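PDB 4CO9: kynurenine formamidase from Bacillus anthracis, which catalyses the zinc-dependent hydrolysis of N-formyl-L-kynurenine to L-kynurenine and formate, a step of tryptophan degradation by the kynurenine pathway. Local coordinates for residues S151-P154 and L160-H163; F61-D66 and Q165-S170; I11-N16 and G117-F122. One frame throughout, in Å; residues are numbered along the deposited sequence. Where two conformers were deposited one is given.

Contacts 1 and 2 share the helix 161-168 and lie side by side, their centres 11 Å apart. Contact 1 brings a zinc-binding histidine, H163, onto the loop 151-154; contact 2 packs the next turn of the helix against the loop 61-66, which carries the probable proton donor/acceptor H62. The two meet where F63 CZ lies 3.5 Å from H163 O. Contact 3, between 11-16 and 117-122, stands apart: its centre is 20 Å from that of contact 1 and 25 Å from that of contact 2, and the side chain of Q13 is about 11 Å from a zinc ion. All three also touch the second subunit, contact 1 through L160 alone.

Contact 1 of 3, residues S151-P154 and L160-H163; sequences SVDP and LAAH. With ZN (zinc ion), chain O.
D153 reaches across to the first turn of the helix 161-168 and ties its backbone and the ring of H163 to one carboxylate. D153 CB lies 3.8 Å from L160 CD2, and D153 CG, turned anti to the carbonyl carbon (chi1 -81°), comes to 3.4 Å of L160 CA. From there the two oxygens divide the work. D153 OD1 takes the backbone N of A162 at 2.9 Å through its syn lone pair, while A162 CB comes up beside it. D153 OD2 is gripped twice: H163 N approaches on the syn side, 24° out of the carboxylate plane, and H163 ND1 meets the anti lone pair at 2.7 Å. The carboxylate and imidazole planes are 29° apart, and with D153 OD2 at H163 ND1 and zinc at H163 NE2 the ring's rotation is fixed. With ND1 donating, H163 NE2 is left to bind the zinc ion at 2.3 Å, and the buried carboxylate probably makes the histidine a stronger ligand. V152 covers one ring face, its CG2 3.6 Å from the centroid of the H163 ring in a CH-pi contact. S151 OG lies at the ring edge near H163 CE1; it accepts from D153 N at 3.1 Å, an ST turn that helps to place the aspartate. D58 and E175 complete the protein ligands of this ion. The arrangement is a His-carboxylate hydrogen bond behind a metal ligand, here in the second shell of the binuclear zinc site.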
ATOM      1  N   SER C 151     -14.779  10.794  -5.358  1.00 11.98           N
ATOM      2  CA  SER C 151     -14.233  11.887  -6.128  1.00 12.47           C
ATOM      3  C   SER C 151     -14.261  13.214  -5.375  1.00 12.83           C
ATOM      4  O   SER C 151     -15.068  13.407  -4.462  1.00 12.74           O
ATOM      5  CB  SER C 151     -14.993  12.032  -7.437  1.00 12.71           C
ATOM      6  OG  SER C 151     -14.300  12.912  -8.315  1.00 12.74           O
ATOM      7  N   VAL C 152     -13.358  14.105  -5.767  1.00 12.97           N
ATOM      8  CA  VAL C 152     -13.388  15.506  -5.312  1.00 13.48           C
ATOM      9  C   VAL C 152     -14.203  16.397  -6.261  1.00 14.04           C
ATOM     10  O   VAL C 152     -14.479  17.548  -5.931  1.00 14.74           O
ATOM     11  CB  VAL C 152     -11.974  16.098  -5.136  1.00 13.07           C
ATOM     12  CG1 VAL C 152     -11.215  15.339  -4.057  1.00 13.32           C
ATOM     13  CG2 VAL C 152     -11.202  16.110  -6.450  1.00 13.32           C
ATOM     14  N   ASP C 153     -14.576  15.871  -7.430  1.00 14.27           N
ATOM     15  CA  ASP C 153     -15.430  16.580  -8.388  1.00 14.33           C
ATOM     16  C   ASP C 153     -16.759  15.853  -8.540  1.00 14.71           C
ATOM     17  O   ASP C 153     -16.877  14.665  -8.172  1.00 13.87           O
ATOM     18  CB  ASP C 153     -14.755  16.654  -9.751  1.00 14.93           C
ATOM     19  CG  ASP C 153     -13.744  17.767  -9.837  1.00 14.95           C
ATOM     20  OD1 ASP C 153     -14.140  18.940  -9.690  1.00 15.51           O
ATOM     21  OD2 ASP C 153     -12.555  17.473 -10.056  1.00 15.67           O
ATOM     22  N   PRO C 154     -17.775  16.546  -9.092  1.00 15.38           N
ATOM     23  CA  PRO C 154     -19.047  15.859  -9.291  1.00 16.35           C
ATOM     24  C   PRO C 154     -18.862  14.637 -10.186  1.00 17.19           C
ATOM     25  O   PRO C 154     -18.014  14.645 -11.084  1.00 16.40           O
ATOM     26  CB  PRO C 154     -19.927  16.917  -9.976  1.00 16.22           C
ATOM     27  CG  PRO C 154     -19.320  18.224  -9.585  1.00 16.33           C
ATOM     28  CD  PRO C 154     -17.843  17.952  -9.513  1.00 16.14           C
ATOM     29  N   LEU C 160     -13.421  18.510 -14.257  1.00 21.20           N
ATOM     30  CA  LEU C 160     -12.638  18.115 -13.078  1.00 20.01           C
ATOM     31  C   LEU C 160     -11.842  19.286 -12.516  1.00 19.37           C
ATOM     32  O   LEU C 160     -10.624  19.204 -12.339  1.00 17.89           O
ATOM     33  CB  LEU C 160     -11.694  16.940 -13.393  1.00 19.94           C
ATOM     34  CG  LEU C 160     -12.324  15.630 -13.866  1.00 20.36           C
ATOM     35  CD1 LEU C 160     -11.279  14.527 -13.843  1.00 20.25           C
ATOM     36  CD2 LEU C 160     -13.509  15.230 -13.005  1.00 20.58           C
ATOM     37  N   ALA C 161     -12.554  20.377 -12.264  1.00 19.29           N
ATOM     38  CA  ALA C 161     -11.924  21.605 -11.828  1.00 18.81           C
ATOM     39  C   ALA C 161     -11.198  21.413 -10.505  1.00 17.67           C
ATOM     40  O   ALA C 161     -10.099  21.913 -10.340  1.00 17.33           O
ATOM     41  CB  ALA C 161     -12.957  22.712 -11.716  1.00 19.83           C
ATOM     42  N   ALA C 162     -11.804  20.674  -9.579  1.00 16.97           N
ATOM     43  CA  ALA C 162     -11.162  20.437  -8.288  1.00 16.17           C
ATOM     44  C   ALA C 162      -9.890  19.629  -8.415  1.00 15.27           C
ATOM     45  O   ALA C 162      -8.870  20.016  -7.847  1.00 15.35           O
ATOM     46  CB  ALA C 162     -12.118  19.768  -7.319  1.00 16.54           C
ATOM     47  N   HIS C 163      -9.919  18.537  -9.181  1.00 14.52           N
ATOM     48  CA  HIS C 163      -8.682  17.764  -9.400  1.00 14.10           C
ATOM     49  C   HIS C 163      -7.561  18.675  -9.919  1.00 14.43           C
ATOM     50  O   HIS C 163      -6.450  18.686  -9.392  1.00 13.85           O
ATOM     51  CB  HIS C 163      -8.875  16.651 -10.420  1.00 13.70           C
ATOM     52  CG  HIS C 163      -9.592  15.449  -9.898  1.00 13.08           C
ATOM     53  ND1 HIS C 163     -10.963  15.350  -9.890  1.00 13.00           N
ATOM     54  CD2 HIS C 163      -9.127  14.278  -9.397  1.00 12.95           C
ATOM     55  CE1 HIS C 163     -11.316  14.167  -9.418  1.00 12.82           C
ATOM     56  NE2 HIS C 163     -10.221  13.500  -9.108  1.00 12.64           N
TER
HETATM   57 ZN    ZN O 401     -10.187  11.392  -8.290  1.00 23.31          ZN
HETATM   58  O   HOH W   1     -10.399   9.728  -9.427  1.00  9.58           O
HETATM   59  O   HOH W   2     -12.624  11.269  -8.967  1.00 18.80           O

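Contact 2 of 3, residues F61-D66 and Q165-S170; sequences FHFDND and QLFKHS
A single pair of phenylalanines, F63 and F167, makes the whole of this contact, and their rings meet obliquely, as neither a stack nor an edge-to-face pair. The planes stand at 44° and the centroids are 5.8 Å apart. The pair joins the loop that follows strand 56-58 to the last turn of the helix 161-168, which a Schellman motif brings to an end. Both side chains point across; in F63, CG lies between the backbone N and the carbonyl carbon (chi1 49°), and the ring points its far end, CZ, at the helix. F63 CZ comes to 3.5 Å of F167 CD2 and 3.9 Å of F167 CB, the latter in the plane of the F63 ring, so the far end of that ring meets the F167 side chain at both atoms. Around this pair the aromatic cluster widens, with F63 meeting the rings of H163 and H164 and F167 that of H172. Through H163 the cluster borders the zinc site, and the neighbouring H62, inferred to be the proton donor/acceptor, hydrogen-bonds through ND1 to N43 O of the second subunit. D64 OD1 accepts from D66 N at 2.8 Å, an Asx turn in which the donor stands above the carboxylate plane. At the helix end S170, with positive phi, is the C-prime residue, and S170 N bonds to F167 O at 3.0 Å. Beside it the H169 ring folds back along the helix, and H169 ND1 donates in the ring plane to Q165 O at 2.8 Å.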
ATOM      1  N   PHE C  61      -1.414  12.446 -13.673  1.00 10.41           N
ATOM      2  CA  PHE C  61      -1.618  11.770 -14.952  1.00 10.32           C
ATOM      3  C   PHE C  61      -3.068  11.303 -15.174  1.00 10.41           C
ATOM      4  O   PHE C  61      -3.502  11.176 -16.326  1.00 10.13           O
ATOM      5  CB  PHE C  61      -0.646  10.606 -15.089  1.00 10.70           C
ATOM      6  CG  PHE C  61      -0.822   9.797 -16.360  1.00 10.85           C
ATOM      7  CD1 PHE C  61      -0.714  10.393 -17.595  1.00 10.82           C
ATOM      8  CD2 PHE C  61      -1.082   8.434 -16.308  1.00 10.66           C
ATOM      9  CE1 PHE C  61      -0.868   9.649 -18.752  1.00 10.58           C
ATOM     10  CE2 PHE C  61      -1.241   7.689 -17.460  1.00 10.61           C
ATOM     11  CZ  PHE C  61      -1.134   8.304 -18.690  1.00 10.52           C
ATOM     12  N   HIS C  62      -3.807  11.041 -14.092  1.00 10.01           N
ATOM     13  CA  HIS C  62      -5.214  10.651 -14.177  1.00 10.49           C
ATOM     14  C   HIS C  62      -6.046  11.677 -14.956  1.00 11.06           C
ATOM     15  O   HIS C  62      -6.914  11.294 -15.737  1.00 11.18           O
ATOM     16  CB  HIS C  62      -5.799  10.480 -12.782  1.00 10.38           C
ATOM     17  CG  HIS C  62      -7.256  10.160 -12.757  1.00 10.38           C
ATOM     18  ND1 HIS C  62      -7.803   9.117 -13.465  1.00 10.50           N
ATOM     19  CD2 HIS C  62      -8.274  10.713 -12.069  1.00 10.85           C
ATOM     20  CE1 HIS C  62      -9.099   9.058 -13.238  1.00 10.48           C
ATOM     21  NE2 HIS C  62      -9.411  10.017 -12.385  1.00 10.85           N
ATOM     22  N   PHE C  63      -5.748  12.953 -14.786  1.00 11.74           N
ATOM     23  CA  PHE C  63      -6.528  14.018 -15.448  1.00 12.96           C
ATOM     24  C   PHE C  63      -5.719  14.973 -16.341  1.00 13.55           C
ATOM     25  O   PHE C  63      -6.278  15.905 -16.919  1.00 13.71           O
ATOM     26  CB  PHE C  63      -7.293  14.803 -14.389  1.00 13.35           C
ATOM     27  CG  PHE C  63      -6.449  15.234 -13.234  1.00 13.67           C
ATOM     28  CD1 PHE C  63      -5.736  16.423 -13.291  1.00 14.32           C
ATOM     29  CD2 PHE C  63      -6.346  14.438 -12.096  1.00 14.33           C
ATOM     30  CE1 PHE C  63      -4.955  16.823 -12.223  1.00 14.68           C
ATOM     31  CE2 PHE C  63      -5.560  14.834 -11.021  1.00 14.46           C
ATOM     32  CZ  PHE C  63      -4.866  16.023 -11.092  1.00 14.65           C
ATOM     33  N   ASP C  64      -4.423  14.734 -16.454  1.00 14.10           N
ATOM     34  CA  ASP C  64      -3.538  15.577 -17.257  1.00 15.09           C
ATOM     35  C   ASP C  64      -2.541  14.664 -17.936  1.00 15.07           C
ATOM     36  O   ASP C  64      -1.732  14.024 -17.255  1.00 15.23           O
ATOM     37  CB  ASP C  64      -2.833  16.577 -16.338  1.00 15.75           C
ATOM     38  CG  ASP C  64      -1.881  17.503 -17.070  1.00 16.27           C
ATOM     39  OD1 ASP C  64      -1.456  17.240 -18.215  1.00 15.64           O
ATOM     40  OD2 ASP C  64      -1.556  18.531 -16.463  1.00 18.39           O
ATOM     41  N   ASN C  65      -2.583  14.604 -19.265  1.00 15.29           N
ATOM     42  CA  ASN C  65      -1.673  13.741 -20.009  1.00 15.70           C
ATOM     43  C   ASN C  65      -0.211  14.003 -19.725  1.00 15.94           C
ATOM     44  O   ASN C  65       0.594  13.092 -19.816  1.00 15.51           O
ATOM     45  CB  ASN C  65      -1.879  13.866 -21.519  1.00 16.29           C
ATOM     46  CG  ASN C  65      -3.150  13.206 -21.989  1.00 16.26           C
ATOM     47  OD1 ASN C  65      -3.626  12.236 -21.389  1.00 16.55           O
ATOM     48  ND2 ASN C  65      -3.714  13.728 -23.059  1.00 16.18           N
ATOM     49  N   ASP C  66       0.132  15.234 -19.366  1.00 16.14           N
ATOM     50  CA  ASP C  66       1.517  15.569 -19.040  1.00 17.10           C
ATOM     51  C   ASP C  66       1.818  15.530 -17.538  1.00 15.91           C
ATOM     52  O   ASP C  66       2.906  15.914 -17.116  1.00 16.11           O
ATOM     53  CB  ASP C  66       1.850  16.955 -19.592  1.00 17.98           C
ATOM     54  CG  ASP C  66       1.733  17.015 -21.099  1.00 19.74           C
ATOM     55  OD1 ASP C  66       2.329  16.158 -21.770  1.00 19.66           O
ATOM     56  OD2 ASP C  66       1.001  17.889 -21.605  1.00 22.29           O
ATOM     57  N   GLN C 165      -7.267  22.059  -9.973  1.00 18.58           N
ATOM     58  CA  GLN C 165      -6.860  23.161  -9.116  1.00 19.40           C
ATOM     59  C   GLN C 165      -6.067  22.668  -7.914  1.00 18.86           C
ATOM     60  O   GLN C 165      -5.084  23.301  -7.517  1.00 18.13           O
ATOM     61  CB  GLN C 165      -8.061  24.002  -8.688  1.00 21.11           C
ATOM     62  CG  GLN C 165      -8.600  24.886  -9.805  1.00 22.42           C
ATOM     63  CD  GLN C 165      -7.522  25.788 -10.387  1.00 23.80           C
ATOM     64  OE1 GLN C 165      -6.886  26.554  -9.666  1.00 26.07           O
ATOM     65  NE2 GLN C 165      -7.295  25.680 -11.690  1.00 24.88           N
ATOM     66  N   LEU C 166      -6.480  21.536  -7.349  1.00 18.55           N
ATOM     67  CA  LEU C 166      -5.765  20.973  -6.212  1.00 17.59           C
ATOM     68  C   LEU C 166      -4.323  20.690  -6.580  1.00 17.65           C
ATOM     69  O   LEU C 166      -3.400  21.195  -5.930  1.00 17.80           O
ATOM     70  CB  LEU C 166      -6.456  19.708  -5.688  1.00 17.29           C
ATOM     71  CG  LEU C 166      -7.761  19.953  -4.940  1.00 17.00           C
ATOM     72  CD1 LEU C 166      -8.522  18.650  -4.722  1.00 16.47           C
ATOM     73  CD2 LEU C 166      -7.513  20.653  -3.617  1.00 17.24           C
ATOM     74  N   PHE C 167      -4.110  19.937  -7.649  1.00 17.73           N
ATOM     75  CA  PHE C 167      -2.741  19.628  -8.035  1.00 19.13           C
ATOM     76  C   PHE C 167      -1.963  20.877  -8.514  1.00 20.40           C
ATOM     77  O   PHE C 167      -0.755  20.964  -8.288  1.00 19.31           O
ATOM     78  CB  PHE C 167      -2.624  18.393  -8.955  1.00 19.34           C
ATOM     79  CG  PHE C 167      -2.355  17.088  -8.199  1.00 18.72           C
ATOM     80  CD1 PHE C 167      -1.088  16.790  -7.730  1.00 19.02           C
ATOM     81  CD2 PHE C 167      -3.371  16.170  -7.957  1.00 19.04           C
ATOM     82  CE1 PHE C 167      -0.833  15.600  -7.055  1.00 18.63           C
ATOM     83  CE2 PHE C 167      -3.121  14.973  -7.283  1.00 18.59           C
ATOM     84  CZ  PHE C 167      -1.852  14.692  -6.836  1.00 18.42           C
ATOM     85  N   LYS C 168      -2.648  21.858  -9.101  1.00 22.24           N
ATOM     86  CA  LYS C 168      -2.007  23.138  -9.461  1.00 24.24           C
ATOM     87  C   LYS C 168      -1.411  23.815  -8.228  1.00 24.24           C
ATOM     88  O   LYS C 168      -0.459  24.584  -8.344  1.00 24.70           O
ATOM     89  CB  LYS C 168      -3.033  24.069 -10.096  0.50 25.75           C
ATOM     90  CG  LYS C 168      -2.481  25.221 -10.926  0.50 27.71           C
ATOM     91  CD  LYS C 168      -3.602  26.162 -11.377  0.50 28.88           C
ATOM     92  CE  LYS C 168      -3.479  26.575 -12.839  0.50 29.55           C
ATOM     93  NZ  LYS C 168      -2.206  27.260 -13.134  0.50 30.19           N
ATOM     94  N   HIS C 169      -2.006  23.562  -7.065  1.00 24.32           N
ATOM     95  CA  HIS C 169      -1.556  24.146  -5.804  1.00 24.57           C
ATOM     96  C   HIS C 169      -0.809  23.153  -4.921  1.00 25.43           C
ATOM     97  O   HIS C 169      -0.715  23.346  -3.717  1.00 24.67           O
ATOM     98  CB  HIS C 169      -2.745  24.727  -5.052  1.00 25.21           C
ATOM     99  CG  HIS C 169      -3.314  25.947  -5.697  1.00 25.99           C
ATOM    100  ND1 HIS C 169      -4.255  25.884  -6.701  1.00 25.04           N
ATOM    101  CD2 HIS C 169      -3.069  27.264  -5.489  1.00 26.65           C
ATOM    102  CE1 HIS C 169      -4.571  27.109  -7.081  1.00 26.79           C
ATOM    103  NE2 HIS C 169      -3.864  27.965  -6.362  1.00 27.56           N
ATOM    104  N   SER C 170      -0.290  22.098  -5.540  1.00 24.68           N
ATOM    105  CA  SER C 170       0.521  21.092  -4.878  1.00 24.59           C
ATOM    106  C   SER C 170      -0.229  20.302  -3.806  1.00 21.88           C
ATOM    107  O   SER C 170       0.390  19.782  -2.893  1.00 21.19           O
ATOM    108  CB  SER C 170       1.798  21.726  -4.302  1.00 25.69           C
ATOM    109  OG  SER C 170       2.641  22.133  -5.357  1.00 27.19           O
TER

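Contact 3 of 3, residues I11-N16 and G117-F122; sequences ISQPLN and GKANEF
Q13 lays its side chain alongside the methyl group of A119, with Q13 CD 3.7 Å from A119 CB. CG is anti to the carbonyl carbon and the chain is extended beyond it (chi2 -176°), which brings CB, CG and the amide of Q13 all close to that one methyl. A119 is the second residue of a type I beta turn, K118 to E121, closed by E121 N to K118 O at 3.1 Å; the turn presents A119 and N120 to the loop 11-16. No direct hydrogen bond joins the two segments, and two water molecules supply the polar link. The first donates to Q13 OE1 and to A119 O, each at 2.7 Å, linking the amide oxygen to the turn. Further out, Q13 N is held by T55 OG1, and A119 is tied by backbone bonding to A20, while N120 packs on D18. The loop 11-16 also faces the dimer partner, where L15 packs on L196 of the second subunit. N16 has its strongest polar partner there: its ND2 bonds to S197 OG of the second subunit, while its OD1 accepts from D18 N. The contact thus joins two surface loops of the fold beside the subunit interface, and between them the second water donates to P14 O at 2.8 Å and to N120 OD1 at 2.9 Å.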
ATOM      1  N   ILE C  11      -8.712   2.863   7.981  1.00  8.88           N
ATOM      2  CA  ILE C  11      -9.729   3.707   7.348  1.00  8.85           C
ATOM      3  C   ILE C  11      -9.845   3.416   5.847  1.00  8.61           C
ATOM      4  O   ILE C  11     -10.183   4.301   5.055  1.00  8.71           O
ATOM      5  CB  ILE C  11      -9.496   5.212   7.622  1.00  8.85           C
ATOM      6  CG1 ILE C  11      -8.120   5.679   7.141  1.00  8.76           C
ATOM      7  CG2 ILE C  11      -9.659   5.481   9.107  1.00  9.20           C
ATOM      8  CD1 ILE C  11      -8.024   7.179   6.959  1.00  8.80           C
ATOM      9  N   SER C  12      -9.563   2.167   5.479  1.00  8.18           N
ATOM     10  CA  SER C  12      -9.635   1.719   4.098  1.00  8.18           C
ATOM     11  C   SER C  12     -10.885   0.871   3.849  1.00  8.10           C
ATOM     12  O   SER C  12     -11.376   0.197   4.747  1.00  7.86           O
ATOM     13  CB  SER C  12      -8.409   0.885   3.746  1.00  8.06           C
ATOM     14  OG  SER C  12      -7.207   1.583   4.019  1.00  7.98           O
ATOM     15  N   GLN C  13     -11.390   0.924   2.619  1.00  8.23           N
ATOM     16  CA  GLN C  13     -12.499   0.070   2.201  1.00  8.45           C
ATOM     17  C   GLN C  13     -12.011  -1.353   1.899  1.00  8.46           C
ATOM     18  O   GLN C  13     -11.027  -1.525   1.199  1.00  8.18           O
ATOM     19  CB  GLN C  13     -13.175   0.655   0.962  1.00  8.94           C
ATOM     20  CG  GLN C  13     -13.885   1.975   1.196  1.00  9.40           C
ATOM     21  CD  GLN C  13     -14.628   2.492  -0.011  1.00 10.07           C
ATOM     22  OE1 GLN C  13     -14.391   2.068  -1.136  1.00 10.18           O
ATOM     23  NE2 GLN C  13     -15.548   3.422   0.217  1.00 10.25           N
ATOM     24  N   PRO C  14     -12.723  -2.376   2.398  1.00  8.59           N
ATOM     25  CA  PRO C  14     -12.314  -3.732   2.064  1.00  8.68           C
ATOM     26  C   PRO C  14     -12.400  -3.977   0.566  1.00  8.65           C
ATOM     27  O   PRO C  14     -13.396  -3.601  -0.066  1.00  8.26           O
ATOM     28  CB  PRO C  14     -13.321  -4.611   2.814  1.00  8.88           C
ATOM     29  CG  PRO C  14     -13.791  -3.772   3.941  1.00  9.18           C
ATOM     30  CD  PRO C  14     -13.806  -2.356   3.405  1.00  8.95           C
ATOM     31  N   LEU C  15     -11.350  -4.580   0.021  1.00  8.42           N
ATOM     32  CA  LEU C  15     -11.257  -4.890  -1.385  1.00  8.70           C
ATOM     33  C   LEU C  15     -11.644  -6.350  -1.594  1.00  9.02           C
ATOM     34  O   LEU C  15     -10.967  -7.254  -1.119  1.00  9.10           O
ATOM     35  CB  LEU C  15      -9.843  -4.646  -1.899  1.00  8.53           C
ATOM     36  CG  LEU C  15      -9.383  -3.184  -1.994  1.00  8.53           C
ATOM     37  CD1 LEU C  15      -7.889  -3.160  -2.323  1.00  8.63           C
ATOM     38  CD2 LEU C  15     -10.167  -2.411  -3.052  1.00  8.32           C
ATOM     39  N   ASN C  16     -12.735  -6.552  -2.312  1.00  9.50           N
ATOM     40  CA  ASN C  16     -13.222  -7.876  -2.658  1.00 10.04           C
ATOM     41  C   ASN C  16     -14.145  -7.752  -3.875  1.00 10.48           C
ATOM     42  O   ASN C  16     -14.448  -6.638  -4.339  1.00  9.72           O
ATOM     43  CB  ASN C  16     -13.931  -8.522  -1.482  1.00 10.34           C
ATOM     44  CG  ASN C  16     -15.048  -7.654  -0.933  1.00 10.86           C
ATOM     45  OD1 ASN C  16     -15.977  -7.266  -1.660  1.00 11.05           O
ATOM     46  ND2 ASN C  16     -14.943  -7.304   0.332  1.00 10.85           N
ATOM     47  N   GLY C 117     -20.680   6.126   2.175  1.00 20.14           N
ATOM     48  CA  GLY C 117     -20.268   5.109   3.141  1.00 21.23           C
ATOM     49  C   GLY C 117     -20.679   3.671   2.837  1.00 21.16           C
ATOM     50  O   GLY C 117     -20.590   2.822   3.713  1.00 21.63           O
ATOM     51  N   LYS C 118     -21.118   3.392   1.611  1.00 21.43           N
ATOM     52  CA  LYS C 118     -21.412   2.019   1.186  1.00 21.32           C
ATOM     53  C   LYS C 118     -20.431   1.588   0.098  1.00 20.01           C
ATOM     54  O   LYS C 118     -20.619   1.900  -1.089  1.00 19.00           O
ATOM     55  CB  LYS C 118     -22.846   1.915   0.686  1.00 23.58           C
ATOM     56  CG  LYS C 118     -23.875   2.232   1.763  1.00 25.33           C
ATOM     57  CD  LYS C 118     -25.292   2.261   1.230  1.00 27.39           C
ATOM     58  CE  LYS C 118     -25.574   3.606   0.571  1.00 28.92           C
ATOM     59  NZ  LYS C 118     -27.012   3.752   0.210  1.00 30.78           N
ATOM     60  N   ALA C 119     -19.380   0.872   0.503  1.00 18.97           N
ATOM     61  CA  ALA C 119     -18.259   0.551  -0.400  1.00 17.88           C
ATOM     62  C   ALA C 119     -18.701  -0.314  -1.588  1.00 17.48           C
ATOM     63  O   ALA C 119     -18.058  -0.310  -2.640  1.00 15.52           O
ATOM     64  CB  ALA C 119     -17.133  -0.139   0.361  1.00 17.51           C
ATOM     65  N   ASN C 120     -19.783  -1.061  -1.405  1.00 17.88           N
ATOM     66  CA  ASN C 120     -20.243  -2.008  -2.410  1.00 19.43           C
ATOM     67  C   ASN C 120     -21.322  -1.424  -3.335  1.00 18.72           C
ATOM     68  O   ASN C 120     -21.872  -2.134  -4.170  1.00 17.34           O
ATOM     69  CB  ASN C 120     -20.699  -3.311  -1.730  1.00 21.63           C
ATOM     70  CG  ASN C 120     -19.553  -4.027  -0.982  1.00 24.42           C
ATOM     71  OD1 ASN C 120     -18.371  -3.672  -1.113  1.00 27.88           O
ATOM     72  ND2 ASN C 120     -19.900  -5.053  -0.208  1.00 25.86           N
ATOM     73  N   GLU C 121     -21.596  -0.123  -3.205  1.00 19.02           N
ATOM     74  CA  GLU C 121     -22.442   0.591  -4.158  1.00 19.68           C
ATOM     75  C   GLU C 121     -21.737   1.848  -4.642  1.00 18.81           C
ATOM     76  O   GLU C 121     -21.046   2.508  -3.873  1.00 17.64           O
ATOM     77  CB  GLU C 121     -23.760   0.995  -3.509  1.00 22.23           C
ATOM     78  CG  GLU C 121     -24.565  -0.180  -2.966  1.00 25.09           C
ATOM     79  CD  GLU C 121     -25.854   0.266  -2.293  1.00 27.38           C
ATOM     80  OE1 GLU C 121     -26.298   1.407  -2.552  1.00 28.55           O
ATOM     81  OE2 GLU C 121     -26.404  -0.522  -1.489  1.00 29.94           O
ATOM     82  N   PHE C 122     -21.924   2.189  -5.913  1.00 17.96           N
ATOM     83  CA  PHE C 122     -21.417   3.453  -6.406  1.00 18.06           C
ATOM     84  C   PHE C 122     -22.506   4.509  -6.243  1.00 18.21           C
ATOM     85  O   PHE C 122     -23.636   4.288  -6.660  1.00 17.25           O
ATOM     86  CB  PHE C 122     -20.979   3.330  -7.863  1.00 18.17           C
ATOM     87  CG  PHE C 122     -20.057   4.425  -8.287  1.00 18.24           C
ATOM     88  CD1 PHE C 122     -18.732   4.417  -7.882  1.00 18.43           C
ATOM     89  CD2 PHE C 122     -20.522   5.494  -9.044  1.00 18.63           C
ATOM     90  CE1 PHE C 122     -17.889   5.442  -8.254  1.00 18.68           C
ATOM     91  CE2 PHE C 122     -19.679   6.519  -9.424  1.00 18.19           C
ATOM     92  CZ  PHE C 122     -18.363   6.495  -9.025  1.00 18.45           C
TER
HETATM   93  O   HOH W   3     -16.330   1.756  -3.026  1.00 11.44           O
HETATM   94  O   HOH W   4     -16.065  -3.576   0.687  1.00 21.70           O